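Local coordinates for multiheme cytochrome cf (Carboxydothermus ferrireducens DSM 11255, PDB 6QVM), which probably carries electrons through its eleven hemes c across the S-layer to insoluble extracellular Fe(III), and binds calcium and carries O-linked glycans, at residues 399-404 with 568-573; 412-417 with 469-474; 558-563 with 590-595. One frame throughout, in Å; residues are numbered along the deposited sequence.

Interaction 1: 399-404 with 568-573. With CA (calcium ion), chain S; NGA (2-acetamido-2-deoxy-beta-D-galactopyranose), chain D; NGA (2-acetamido-2-deoxy-beta-D-galactopyranose), chain B.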
loop_
_atom_site.group_PDB
_atom_site.type_symbol
_atom_site.label_atom_id
_atom_site.label_comp_id
_atom_site.label_asym_id
_atom_site.label_seq_id
_atom_site.Cartn_x
_atom_site.Cartn_y
_atom_site.Cartn_z
ATOM N N ASP A 399 16.802 -4.889 12.812
ATOM C CA ASP A 399 16.871 -5.719 14.001
ATOM C C ASP A 399 18.250 -5.616 14.652
ATOM O O ASP A 399 19.154 -4.931 14.167
ATOM C CB ASP A 399 16.535 -7.168 13.653
ATOM C CG ASP A 399 15.050 -7.391 13.444
ATOM O OD1 ASP A 399 14.281 -6.412 13.575
ATOM O OD2 ASP A 399 14.654 -8.545 13.166
ATOM N N GLU A 400 18.408 -6.321 15.770
ATOM C CA GLU A 400 19.666 -6.406 16.499
ATOM C C GLU A 400 20.321 -7.749 16.200
ATOM O O GLU A 400 19.689 -8.800 16.353
ATOM C CB GLU A 400 19.416 -6.250 18.000
ATOM C CG GLU A 400 20.653 -6.339 18.878
ATOM C CD GLU A 400 20.322 -6.181 20.355
ATOM O OE1 GLU A 400 21.244 -5.892 21.152
ATOM O OE2 GLU A 400 19.132 -6.342 20.710
ATOM N N TYR A 401 21.581 -7.711 15.773
ATOM C CA TYR A 401 22.280 -8.890 15.278
ATOM C C TYR A 401 23.407 -9.290 16.215
ATOM O O TYR A 401 24.156 -8.439 16.706
ATOM C CB TYR A 401 22.896 -8.649 13.898
ATOM C CG TYR A 401 22.046 -7.919 12.893
ATOM C CD1 TYR A 401 20.667 -8.086 12.847
ATOM C CD2 TYR A 401 22.635 -7.064 11.973
ATOM C CE1 TYR A 401 19.897 -7.408 11.920
ATOM C CE2 TYR A 401 21.880 -6.391 11.043
ATOM C CZ TYR A 401 20.510 -6.565 11.016
ATOM O OH TYR A 401 19.762 -5.882 10.084
ATOM N N ALA A 402 23.540 -10.593 16.432
ATOM C CA ALA A 402 24.757 -11.194 16.965
ATOM C C ALA A 402 25.399 -11.950 15.803
ATOM O O ALA A 402 24.988 -13.069 15.472
ATOM C CB ALA A 402 24.463 -12.110 18.152
ATOM N N ILE A 403 26.383 -11.328 15.164
ATOM C CA ILE A 403 27.099 -11.970 14.067
ATOM C C ILE A 403 28.074 -12.982 14.658
ATOM O O ILE A 403 28.927 -12.629 15.479
ATOM C CB ILE A 403 27.828 -10.933 13.203
ATOM C CG1 ILE A 403 26.858 -9.830 12.762
ATOM C CG2 ILE A 403 28.460 -11.605 11.992
ATOM C CD1 ILE A 403 27.525 -8.680 12.032
ATOM N N ALA A 404 27.949 -14.239 14.241
ATOM C CA ALA A 404 28.774 -15.299 14.804
ATOM C C ALA A 404 30.253 -15.013 14.578
ATOM O O ALA A 404 30.662 -14.593 13.495
ATOM C CB ALA A 404 28.400 -16.647 14.192
ATOM N N ILE A 568 28.236 -16.095 6.356
ATOM C CA ILE A 568 27.974 -15.362 7.586
ATOM C C ILE A 568 26.819 -16.045 8.302
ATOM O O ILE A 568 25.921 -16.617 7.674
ATOM C CB ILE A 568 27.663 -13.871 7.309
ATOM C CG1 ILE A 568 27.617 -13.070 8.612
ATOM C CG2 ILE A 568 26.356 -13.729 6.546
ATOM C CD1 ILE A 568 27.582 -11.572 8.383
ATOM N N SER A 569 26.868 -16.017 9.632
ATOM C CA SER A 569 25.803 -16.543 10.474
ATOM C C SER A 569 25.364 -15.460 11.445
ATOM O O SER A 569 26.202 -14.851 12.118
ATOM C CB SER A 569 26.260 -17.786 11.235
ATOM O OG SER A 569 25.792 -18.960 10.599
ATOM N N ILE A 570 24.058 -15.215 11.508
ATOM C CA ILE A 570 23.499 -14.170 12.353
ATOM C C ILE A 570 22.449 -14.777 13.271
ATOM O O ILE A 570 21.620 -15.587 12.839
ATOM C CB ILE A 570 22.886 -13.024 11.525
ATOM C CG1 ILE A 570 23.881 -12.537 10.469
ATOM C CG2 ILE A 570 22.456 -11.884 12.432
ATOM C CD1 ILE A 570 23.579 -11.145 9.934
ATOM N N ASP A 571 22.502 -14.390 14.542
ATOM C CA ASP A 571 21.411 -14.604 15.478
ATOM C C ASP A 571 20.664 -13.287 15.638
ATOM O O ASP A 571 21.232 -12.292 16.103
ATOM C CB ASP A 571 21.913 -15.121 16.827
ATOM C CG ASP A 571 22.258 -16.603 16.792
ATOM O OD1 ASP A 571 22.280 -17.178 15.683
ATOM O OD2 ASP A 571 22.513 -17.187 17.869
ATOM N N ASN A 572 19.400 -13.282 15.224
ATOM C CA ASN A 572 18.552 -12.095 15.284
ATOM C C ASN A 572 17.968 -12.021 16.690
ATOM O O ASN A 572 17.013 -12.728 17.019
ATOM C CB ASN A 572 17.471 -12.165 14.214
ATOM C CG ASN A 572 16.787 -10.834 13.984
ATOM O OD1 ASN A 572 16.561 -10.067 14.924
ATOM N ND2 ASN A 572 16.456 -10.548 12.734
ATOM N N LEU A 573 18.545 -11.159 17.525
ATOM C CA LEU A 573 18.091 -11.042 18.905
ATOM C C LEU A 573 16.747 -10.336 19.020
ATOM O O LEU A 573 16.053 -10.517 20.024
ATOM C CB LEU A 573 19.145 -10.315 19.750
ATOM C CG LEU A 573 20.478 -11.063 19.802
ATOM C CD1 LEU A 573 21.501 -10.348 20.660
ATOM C CD2 LEU A 573 20.261 -12.482 20.293
HETATM CA CA CA S . 12.286 -5.540 12.608
HETATM C C1 NGA D . 18.867 -3.071 21.617
HETATM C C2 NGA D . 19.163 -3.395 23.083
HETATM C C3 NGA D . 18.191 -4.468 23.607
HETATM C C4 NGA D . 16.777 -3.985 23.297
HETATM C C5 NGA D . 16.590 -3.610 21.830
HETATM C C6 NGA D . 15.200 -3.041 21.569
HETATM C C7 NGA D . 21.530 -2.820 23.415
HETATM C C8 NGA D . 21.093 -1.425 23.775
HETATM N N2 NGA D . 20.581 -3.724 23.140
HETATM O O3 NGA D . 18.280 -4.755 25.008
HETATM O O4 NGA D . 16.518 -2.834 24.066
HETATM O O5 NGA D . 17.537 -2.641 21.447
HETATM O O6 NGA D . 14.245 -4.071 21.698
HETATM O O7 NGA D . 22.733 -3.087 23.386
HETATM C C1 NGA B . 19.499 -5.517 25.261
HETATM C C2 NGA B . 19.893 -5.633 26.756
HETATM C C3 NGA B . 21.367 -5.996 26.565
HETATM C C4 NGA B . 21.472 -7.317 25.835
HETATM C C5 NGA B . 20.704 -7.293 24.531
HETATM C C6 NGA B . 20.733 -8.665 23.875
HETATM C C7 NGA B . 18.794 -4.291 28.582
HETATM C C8 NGA B . 18.378 -2.886 28.951
HETATM N N2 NGA B . 19.582 -4.410 27.487
HETATM O O3 NGA B . 22.183 -6.344 27.625
HETATM O O4 NGA B . 20.945 -8.315 26.679
HETATM O O5 NGA B . 19.382 -6.865 24.806
HETATM O O6 NGA B . 20.097 -8.492 22.636
HETATM O O7 NGA B . 18.405 -5.226 29.296
HETATM O O HOH W 1 12.046 -8.005 12.609
HETATM O O HOH W 2 10.125 -6.083 13.762
HETATM O O HOH W 3 12.137 -4.204 14.882
#
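A402 and D571 pair through two nearly straight backbone bonds, A402 N to D571 O at 2.9 Å and the return D571 N to A402 O. One more on either side, A404 N to S569 O and L573 N to E400 O, completes the antiparallel ladder. Y401 with N572 and I403 with I570 are its non-hydrogen-bonded pairs; strands 400-403 and 567-572 form the middle of a four-stranded antiparallel sheet, with 410-411 and 589-593 outermost. Apolar contacts gather on the face of Y401, I403 and I570: CG2 of I570 lies 3.6 Å from CB of Y401, while I568, its CG1 anti to the backbone N (chi1 -171°), brings CD1 to 3.7 Å from CG2 of I403. Polar and metal contacts occupy the D399 end. D399 binds the calcium ion through OD1 at 2.4 Å, with three waters, E384, G395 and N398 as the other ligands. Its OD2 accepts from ND2 of N572 at 2.7 Å on the anti lone pair, the carboxylate and amide planes 72° apart, and takes a calcium-bound water; OD1 of N572 caps helix 573-576 at I575. E400 accepts from N2 of one N-acetylgalactosamine at OE1, which T409 also bonds; CD1 of L573 touches O6 of the second sugar.

Interaction 2: 412-417 with 469-474. With HEC (heme c), chain M.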
loop_
_atom_site.group_PDB
_atom_site.type_symbol
_atom_site.label_atom_id
_atom_site.label_comp_id
_atom_site.label_asym_id
_atom_site.label_seq_id
_atom_site.Cartn_x
_atom_site.Cartn_y
_atom_site.Cartn_z
ATOM N N GLY A 412 20.940 -3.249 12.644
ATOM C CA GLY A 412 20.858 -2.970 11.223
ATOM C C GLY A 412 20.840 -1.474 10.986
ATOM O O GLY A 412 19.978 -0.771 11.522
ATOM N N LYS A 413 21.796 -0.969 10.205
ATOM C CA LYS A 413 22.075 0.461 10.214
ATOM C C LYS A 413 21.098 1.278 9.378
ATOM O O LYS A 413 20.996 2.488 9.589
ATOM C CB LYS A 413 23.510 0.715 9.750
ATOM C CG LYS A 413 24.555 0.251 10.747
ATOM C CD LYS A 413 25.828 1.052 10.605
ATOM N N HIS A 414 20.371 0.659 8.446
ATOM C CA HIS A 414 19.284 1.381 7.795
ATOM C C HIS A 414 18.163 1.726 8.769
ATOM O O HIS A 414 17.402 2.666 8.515
ATOM C CB HIS A 414 18.719 0.571 6.626
ATOM C CG HIS A 414 19.665 0.427 5.473
ATOM N ND1 HIS A 414 20.292 -0.762 5.164
ATOM C CD2 HIS A 414 20.091 1.324 4.552
ATOM C CE1 HIS A 414 21.066 -0.590 4.104
ATOM N NE2 HIS A 414 20.962 0.667 3.713
ATOM N N GLY A 415 18.050 0.993 9.877
ATOM C CA GLY A 415 16.984 1.265 10.825
ATOM C C GLY A 415 17.244 2.506 11.658
ATOM O O GLY A 415 16.328 3.284 11.931
ATOM N N ILE A 416 18.488 2.689 12.097
ATOM C CA ILE A 416 18.872 3.814 12.929
ATOM C C ILE A 416 19.315 5.017 12.105
ATOM O O ILE A 416 19.940 5.928 12.649
ATOM C CB ILE A 416 19.957 3.411 13.940
ATOM C CG1 ILE A 416 21.281 3.146 13.231
ATOM C CG2 ILE A 416 19.540 2.175 14.721
ATOM C CD1 ILE A 416 22.329 2.448 14.083
ATOM N N SER A 417 19.018 5.037 10.798
ATOM C CA SER A 417 19.551 6.075 9.921
ATOM C C SER A 417 19.239 7.467 10.429
ATOM O O SER A 417 20.019 8.391 10.205
ATOM C CB SER A 417 19.005 5.913 8.505
ATOM O OG SER A 417 17.708 6.497 8.371
ATOM N N LEU A 469 11.146 9.484 11.335
ATOM C CA LEU A 469 11.354 8.181 10.715
ATOM C C LEU A 469 12.732 8.109 10.072
ATOM O O LEU A 469 13.168 9.049 9.399
ATOM C CB LEU A 469 10.285 7.874 9.652
ATOM C CG LEU A 469 8.839 7.667 10.106
ATOM C CD1 LEU A 469 7.943 7.476 8.891
ATOM C CD2 LEU A 469 8.711 6.481 11.056
ATOM N N GLY A 470 13.418 6.990 10.294
ATOM C CA GLY A 470 14.596 6.643 9.524
ATOM C C GLY A 470 14.188 6.061 8.190
ATOM O O GLY A 470 13.155 6.421 7.620
ATOM N N ILE A 471 14.996 5.147 7.682
ATOM C CA ILE A 471 14.642 4.435 6.461
ATOM C C ILE A 471 13.683 3.305 6.816
ATOM O O ILE A 471 13.881 2.589 7.803
ATOM C CB ILE A 471 15.907 3.911 5.762
ATOM C CG1 ILE A 471 16.793 5.080 5.322
ATOM C CG2 ILE A 471 15.544 3.026 4.584
ATOM C CD1 ILE A 471 18.196 4.664 4.944
ATOM N N THR A 472 12.623 3.153 6.027
ATOM C CA THR A 472 11.591 2.161 6.287
ATOM C C THR A 472 11.319 1.368 5.018
ATOM O O THR A 472 11.932 1.602 3.972
ATOM C CB THR A 472 10.293 2.808 6.777
ATOM O OG1 THR A 472 9.784 3.688 5.766
ATOM C CG2 THR A 472 10.541 3.600 8.056
ATOM N N CYS A 473 10.384 0.417 5.124
ATOM C CA CYS A 473 10.056 -0.449 3.991
ATOM C C CYS A 473 9.704 0.368 2.757
ATOM O O CYS A 473 10.220 0.118 1.660
ATOM C CB CYS A 473 8.886 -1.370 4.346
ATOM S SG CYS A 473 9.021 -2.251 5.897
ATOM N N VAL A 474 8.829 1.364 2.926
ATOM C CA VAL A 474 8.347 2.153 1.796
ATOM C C VAL A 474 9.358 3.179 1.320
ATOM O O VAL A 474 9.079 3.910 0.361
ATOM C CB VAL A 474 7.006 2.830 2.139
ATOM C CG1 VAL A 474 5.967 1.769 2.450
ATOM C CG2 VAL A 474 7.170 3.777 3.310
HETATM FE FE HEC M . 22.294 1.633 2.548
HETATM C CHA HEC M . 23.850 1.555 5.600
HETATM C CHB HEC M . 23.964 -1.224 1.621
HETATM C CHC HEC M . 20.254 1.346 -0.186
HETATM C CHD HEC M . 21.292 4.862 3.039
HETATM N NA HEC M . 23.674 0.424 3.415
HETATM C C1A HEC M . 24.150 0.544 4.707
HETATM C C2A HEC M . 25.022 -0.586 4.957
HETATM C C3A HEC M . 25.051 -1.348 3.864
HETATM C C4A HEC M . 24.212 -0.725 2.872
HETATM C CMA HEC M . 25.853 -2.650 3.690
HETATM C CAA HEC M . 25.753 -0.877 6.279
HETATM C CBA HEC M . 24.777 -1.800 7.011
HETATM C CGA HEC M . 25.309 -2.261 8.338
HETATM O O1A HEC M . 26.557 -2.267 8.526
HETATM O O2A HEC M . 24.471 -2.633 9.202
HETATM N NB HEC M . 22.149 0.313 0.979
HETATM C C1B HEC M . 22.881 -0.855 0.844
HETATM C C2B HEC M . 22.315 -1.614 -0.254
HETATM C C3B HEC M . 21.291 -0.894 -0.768
HETATM C C4B HEC M . 21.167 0.329 0.008
HETATM C CMB HEC M . 22.877 -2.967 -0.752
HETATM C CAB HEC M . 20.375 -1.272 -1.959
HETATM C CBB HEC M . 19.568 -2.559 -1.666
HETATM N NC HEC M . 21.082 2.901 1.557
HETATM C C1C HEC M . 20.234 2.544 0.517
HETATM C C2C HEC M . 19.311 3.645 0.282
HETATM C C3C HEC M . 19.545 4.591 1.229
HETATM C C4C HEC M . 20.694 4.149 2.014
HETATM C CMC HEC M . 18.144 3.587 -0.734
HETATM C CAC HEC M . 18.856 5.976 1.432
HETATM C CBC HEC M . 17.323 5.893 1.613
HETATM N ND HEC M . 22.522 2.999 4.106
HETATM C C1D HEC M . 22.045 4.306 4.056
HETATM C C2D HEC M . 22.458 4.997 5.251
HETATM C C3D HEC M . 23.261 3.961 6.068
HETATM C C4D HEC M . 23.247 2.753 5.267
HETATM C CMD HEC M . 22.126 6.470 5.565
HETATM C CAD HEC M . 23.976 4.106 7.437
HETATM C CBD HEC M . 23.221 4.992 8.431
HETATM C CGD HEC M . 23.716 4.738 9.835
HETATM O O1D HEC M . 24.904 4.356 10.013
HETATM O O2D HEC M . 22.914 4.931 10.786
#
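I471 packs against H414 and S417 beside a heme c. Its CD1 meets the edge of the H414 imidazole, near the ring plane, at 3.9 Å from CD2, and lies 3.6 Å from the heme meso carbon CHD, filling the corner between ligand ring and porphyrin. CB of I471 rests 3.4 Å from the carbonyl oxygen of H414. CG1 of the same side chain runs past OG of S417, which, placed between its backbone N and carbonyl carbon (chi1 82°), lies 3.3 Å from CA of G470. That oxygen receives only a weak, bent bond from the backbone N of I471, 3.1 Å at 125°; its stronger partner is the carbonyl oxygen of H435. This is a bis-histidine heme c site of a multiheme cytochrome: NE2 of H414 binds the iron at 2.0 Å, and H501 supplies the second axial ligand. The H414 loop and the segment leading into helix 473-476 lie side by side on one face of this heme; C473, at the start of that helix, is thioether-linked to a different heme. Looser packing lies on the propionate side, where K413 and I416 are partly exposed and make no contact with 469-474. There K413 N gives a weak bond of 3.3 Å to propionate oxygen O2A, and CG1 of I416 approaches O2D of the other propionate.

Interaction 3: 558-563 with 590-595. With HEC (heme c), chain L.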
loop_
_atom_site.group_PDB
_atom_site.type_symbol
_atom_site.label_atom_id
_atom_site.label_comp_id
_atom_site.label_asym_id
_atom_site.label_seq_id
_atom_site.Cartn_x
_atom_site.Cartn_y
_atom_site.Cartn_z
ATOM N N TYR A 558 17.645 -11.588 1.816
ATOM C CA TYR A 558 17.885 -11.183 3.195
ATOM C C TYR A 558 18.189 -9.691 3.280
ATOM O O TYR A 558 18.938 -9.146 2.466
ATOM C CB TYR A 558 19.038 -11.986 3.796
ATOM C CG TYR A 558 18.619 -13.319 4.368
ATOM C CD1 TYR A 558 17.767 -13.385 5.459
ATOM C CD2 TYR A 558 19.079 -14.508 3.824
ATOM C CE1 TYR A 558 17.384 -14.596 5.991
ATOM C CE2 TYR A 558 18.687 -15.729 4.338
ATOM C CZ TYR A 558 17.847 -15.767 5.429
ATOM O OH TYR A 558 17.464 -16.977 5.957
ATOM N N HIS A 559 17.595 -9.033 4.278
ATOM C CA HIS A 559 17.785 -7.608 4.516
ATOM C C HIS A 559 18.770 -7.329 5.647
ATOM O O HIS A 559 18.694 -6.273 6.283
ATOM C CB HIS A 559 16.448 -6.933 4.825
ATOM C CG HIS A 559 15.532 -6.837 3.646
ATOM N ND1 HIS A 559 15.143 -7.936 2.911
ATOM C CD2 HIS A 559 14.918 -5.770 3.079
ATOM C CE1 HIS A 559 14.337 -7.551 1.935
ATOM N NE2 HIS A 559 14.182 -6.241 2.017
ATOM N N TYR A 560 19.684 -8.260 5.930
ATOM C CA TYR A 560 20.709 -7.980 6.928
ATOM C C TYR A 560 21.795 -7.067 6.381
ATOM O O TYR A 560 22.418 -6.328 7.149
ATOM C CB TYR A 560 21.332 -9.281 7.437
ATOM C CG TYR A 560 20.401 -10.120 8.287
ATOM C CD1 TYR A 560 20.189 -9.818 9.624
ATOM C CD2 TYR A 560 19.730 -11.211 7.750
ATOM C CE1 TYR A 560 19.338 -10.574 10.408
ATOM C CE2 TYR A 560 18.873 -11.976 8.527
ATOM C CZ TYR A 560 18.689 -11.655 9.857
ATOM O OH TYR A 560 17.845 -12.406 10.638
ATOM N N PHE A 561 22.035 -7.117 5.068
ATOM C CA PHE A 561 23.009 -6.278 4.372
ATOM C C PHE A 561 24.448 -6.566 4.792
ATOM O O PHE A 561 25.385 -6.009 4.212
ATOM C CB PHE A 561 22.686 -4.793 4.566
ATOM C CG PHE A 561 21.398 -4.365 3.920
ATOM C CD1 PHE A 561 21.359 -4.037 2.576
ATOM C CD2 PHE A 561 20.229 -4.293 4.656
ATOM C CE1 PHE A 561 20.177 -3.646 1.977
ATOM C CE2 PHE A 561 19.041 -3.900 4.063
ATOM C CZ PHE A 561 19.016 -3.578 2.721
ATOM N N LYS A 562 24.640 -7.455 5.763
ATOM C CA LYS A 562 25.977 -7.876 6.154
ATOM C C LYS A 562 26.479 -8.933 5.178
ATOM O O LYS A 562 25.796 -9.927 4.921
ATOM C CB LYS A 562 25.965 -8.427 7.579
ATOM C CG LYS A 562 25.504 -7.432 8.630
ATOM C CD LYS A 562 26.517 -6.316 8.820
ATOM C CE LYS A 562 26.029 -5.327 9.860
ATOM N NZ LYS A 562 27.104 -4.411 10.327
ATOM N N VAL A 563 27.672 -8.718 4.637
ATOM C CA VAL A 563 28.205 -9.594 3.603
ATOM C C VAL A 563 28.923 -10.763 4.257
ATOM O O VAL A 563 29.730 -10.576 5.176
ATOM C CB VAL A 563 29.154 -8.819 2.677
ATOM C CG1 VAL A 563 29.381 -9.574 1.397
ATOM C CG2 VAL A 563 28.609 -7.432 2.387
ATOM N N ALA A 590 19.889 -16.921 10.969
ATOM C CA ALA A 590 19.983 -16.716 9.533
ATOM C C ALA A 590 21.411 -16.985 9.088
ATOM O O ALA A 590 22.366 -16.611 9.777
ATOM C CB ALA A 590 19.567 -15.295 9.147
ATOM N N SER A 591 21.552 -17.625 7.930
ATOM C CA SER A 591 22.857 -18.033 7.436
ATOM C C SER A 591 22.835 -18.009 5.918
ATOM O O SER A 591 21.922 -18.569 5.307
ATOM C CB SER A 591 23.200 -19.434 7.943
ATOM O OG SER A 591 24.583 -19.548 8.203
ATOM N N TYR A 592 23.828 -17.357 5.313
ATOM C CA TYR A 592 23.903 -17.337 3.862
ATOM C C TYR A 592 25.343 -17.182 3.392
ATOM O O TYR A 592 26.235 -16.789 4.148
ATOM C CB TYR A 592 23.028 -16.225 3.267
ATOM C CG TYR A 592 23.225 -14.840 3.860
ATOM C CD1 TYR A 592 24.230 -13.994 3.403
ATOM C CD2 TYR A 592 22.373 -14.360 4.844
ATOM C CE1 TYR A 592 24.393 -12.716 3.930
ATOM C CE2 TYR A 592 22.531 -13.096 5.381
ATOM C CZ TYR A 592 23.540 -12.277 4.922
ATOM O OH TYR A 592 23.699 -11.017 5.450
ATOM N N ASN A 593 25.544 -17.492 2.112
ATOM C CA ASN A 593 26.817 -17.321 1.421
ATOM C C ASN A 593 26.655 -16.188 0.412
ATOM O O ASN A 593 25.816 -16.277 -0.491
ATOM C CB ASN A 593 27.232 -18.623 0.733
ATOM C CG ASN A 593 28.627 -18.558 0.112
ATOM O OD1 ASN A 593 29.046 -17.529 -0.417
ATOM N ND2 ASN A 593 29.341 -19.681 0.161
ATOM N N SER A 594 27.460 -15.133 0.558
ATOM C CA SER A 594 27.324 -13.957 -0.291
ATOM C C SER A 594 28.057 -14.082 -1.623
ATOM O O SER A 594 28.018 -13.132 -2.415
ATOM C CB SER A 594 27.828 -12.701 0.436
ATOM O OG SER A 594 26.943 -12.311 1.473
ATOM N N CYS A 595 28.707 -15.219 -1.900
ATOM C CA CYS A 595 29.653 -15.297 -3.002
ATOM C C CYS A 595 29.489 -16.517 -3.899
ATOM O O CYS A 595 30.056 -16.521 -5.003
ATOM C CB CYS A 595 31.092 -15.287 -2.466
ATOM S SG CYS A 595 31.388 -14.054 -1.191
HETATM FE FE HEC L . 12.825 -5.139 0.916
HETATM C CHA HEC L . 13.322 -7.693 -1.314
HETATM C CHB HEC L . 9.975 -6.661 2.024
HETATM C CHC HEC L . 12.589 -2.805 3.453
HETATM C CHD HEC L . 15.142 -3.158 -0.661
HETATM N NA HEC L . 11.812 -6.841 0.424
HETATM C C1A HEC L . 12.202 -7.776 -0.512
HETATM C C2A HEC L . 11.237 -8.858 -0.490
HETATM C C3A HEC L . 10.311 -8.569 0.432
HETATM C C4A HEC L . 10.658 -7.298 1.022
HETATM C CMA HEC L . 9.094 -9.443 0.789
HETATM C CAA HEC L . 11.303 -10.130 -1.364
HETATM C CBA HEC L . 12.364 -11.025 -0.716
HETATM C CGA HEC L . 12.592 -12.263 -1.537
HETATM O O1A HEC L . 12.206 -13.353 -1.043
HETATM O O2A HEC L . 13.150 -12.171 -2.664
HETATM N NB HEC L . 11.525 -4.778 2.434
HETATM C C1B HEC L . 10.460 -5.598 2.764
HETATM C C2B HEC L . 9.940 -5.154 4.038
HETATM C C3B HEC L . 10.643 -4.074 4.431
HETATM C C4B HEC L . 11.668 -3.829 3.430
HETATM C CMB HEC L . 8.729 -5.784 4.746
HETATM C CAB HEC L . 10.465 -3.241 5.731
HETATM C CBB HEC L . 10.649 -4.095 7.017
HETATM N NC HEC L . 13.641 -3.281 1.275
HETATM C C1C HEC L . 13.490 -2.546 2.440
HETATM C C2C HEC L . 14.423 -1.435 2.423
HETATM C C3C HEC L . 15.195 -1.568 1.319
HETATM C C4C HEC L . 14.677 -2.706 0.561
HETATM C CMC HEC L . 14.603 -0.432 3.591
HETATM C CAC HEC L . 16.339 -0.634 0.823
HETATM C CBC HEC L . 17.501 -0.490 1.835
HETATM N ND HEC L . 14.038 -5.388 -0.731
HETATM C C1D HEC L . 14.930 -4.419 -1.191
HETATM C C2D HEC L . 15.600 -4.943 -2.353
HETATM C C3D HEC L . 15.037 -6.352 -2.557
HETATM C C4D HEC L . 14.081 -6.553 -1.496
HETATM C CMD HEC L . 16.664 -4.226 -3.202
HETATM C CAD HEC L . 15.444 -7.348 -3.658
HETATM C CBD HEC L . 16.360 -8.374 -2.991
HETATM C CGD HEC L . 16.962 -9.302 -4.015
HETATM O O1D HEC L . 17.195 -10.491 -3.667
HETATM O O2D HEC L . 17.202 -8.858 -5.172
HETATM O O HOH W 4 21.507 -9.612 3.810
HETATM O O HOH W 5 19.317 -19.016 6.767
#
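Y592 reaches from strand 589-593 into the loop 558-563, its ring lying between Y558 and the carbonyl of K562. Its OH donates to O of K562, at the ring edge and in plane, though the modelled 2.4 Å is very short and its exact length doubtful. The Y592 and Y558 planes are near parallel, 25° apart, but slid so far that the rings barely overlap, with centroids 5.3 Å apart and CD2 meeting CD2 at 3.5 Å. The methyl of A590, on the same side of the strand as Y592, fits against two tyrosines of the loop: CB is 3.4 Å from CE2 of Y560 and 3.9 Å from CE1 of Y558. Farther along, CG1 of V563 packs on CB of S594.

Two waters extend the contact. One donates to OH of Y592, at 3.1 Å, and accepts from N of F561, tying the phenol to a second point on the loop. The other joins OH of Y558 to N of S591, from which it accepts. Outside the pair, Y560 OH is bonded by N572, S594 OG by C552 and G564, and K562 NZ by a propionate of another heme, while strand 567-572 flanks strand 589-593.

The loop turns H559 away from the strand, and its NE2 binds heme iron at 2.1 Å opposite H477. With F561 CZ against the same heme, the loop supplies one axial histidine of a bis-histidine heme c, while the segment packed on it holds C595, thioether-linked to another: a close succession of hemes as in multiheme cytochromes.

How the interactions relate
Interactions 1 and 3 share a sheet, their centres about 10 Å apart: I570 N lies 2.8 Å from A590 O and S569 OG 2.7 Å from S591 OG, both probable hydrogen bonds, while the rings of Y401 and Y560 meet edge-to-face. Interaction 2, with centre about 17 Å from that of interaction 1, is nested within the loop interaction 1 closes and joins the sheet through a probable bond between G412 N and D399 O, 2.9 Å. Between interactions 2 and 3, ND1 of H414 is 3.6 Å from CE2 of F561, and K562 bonds the heme of H414. Iron ligands H414 and H559 are thereby linked to the calcium- and glycan-binding end of the sheet.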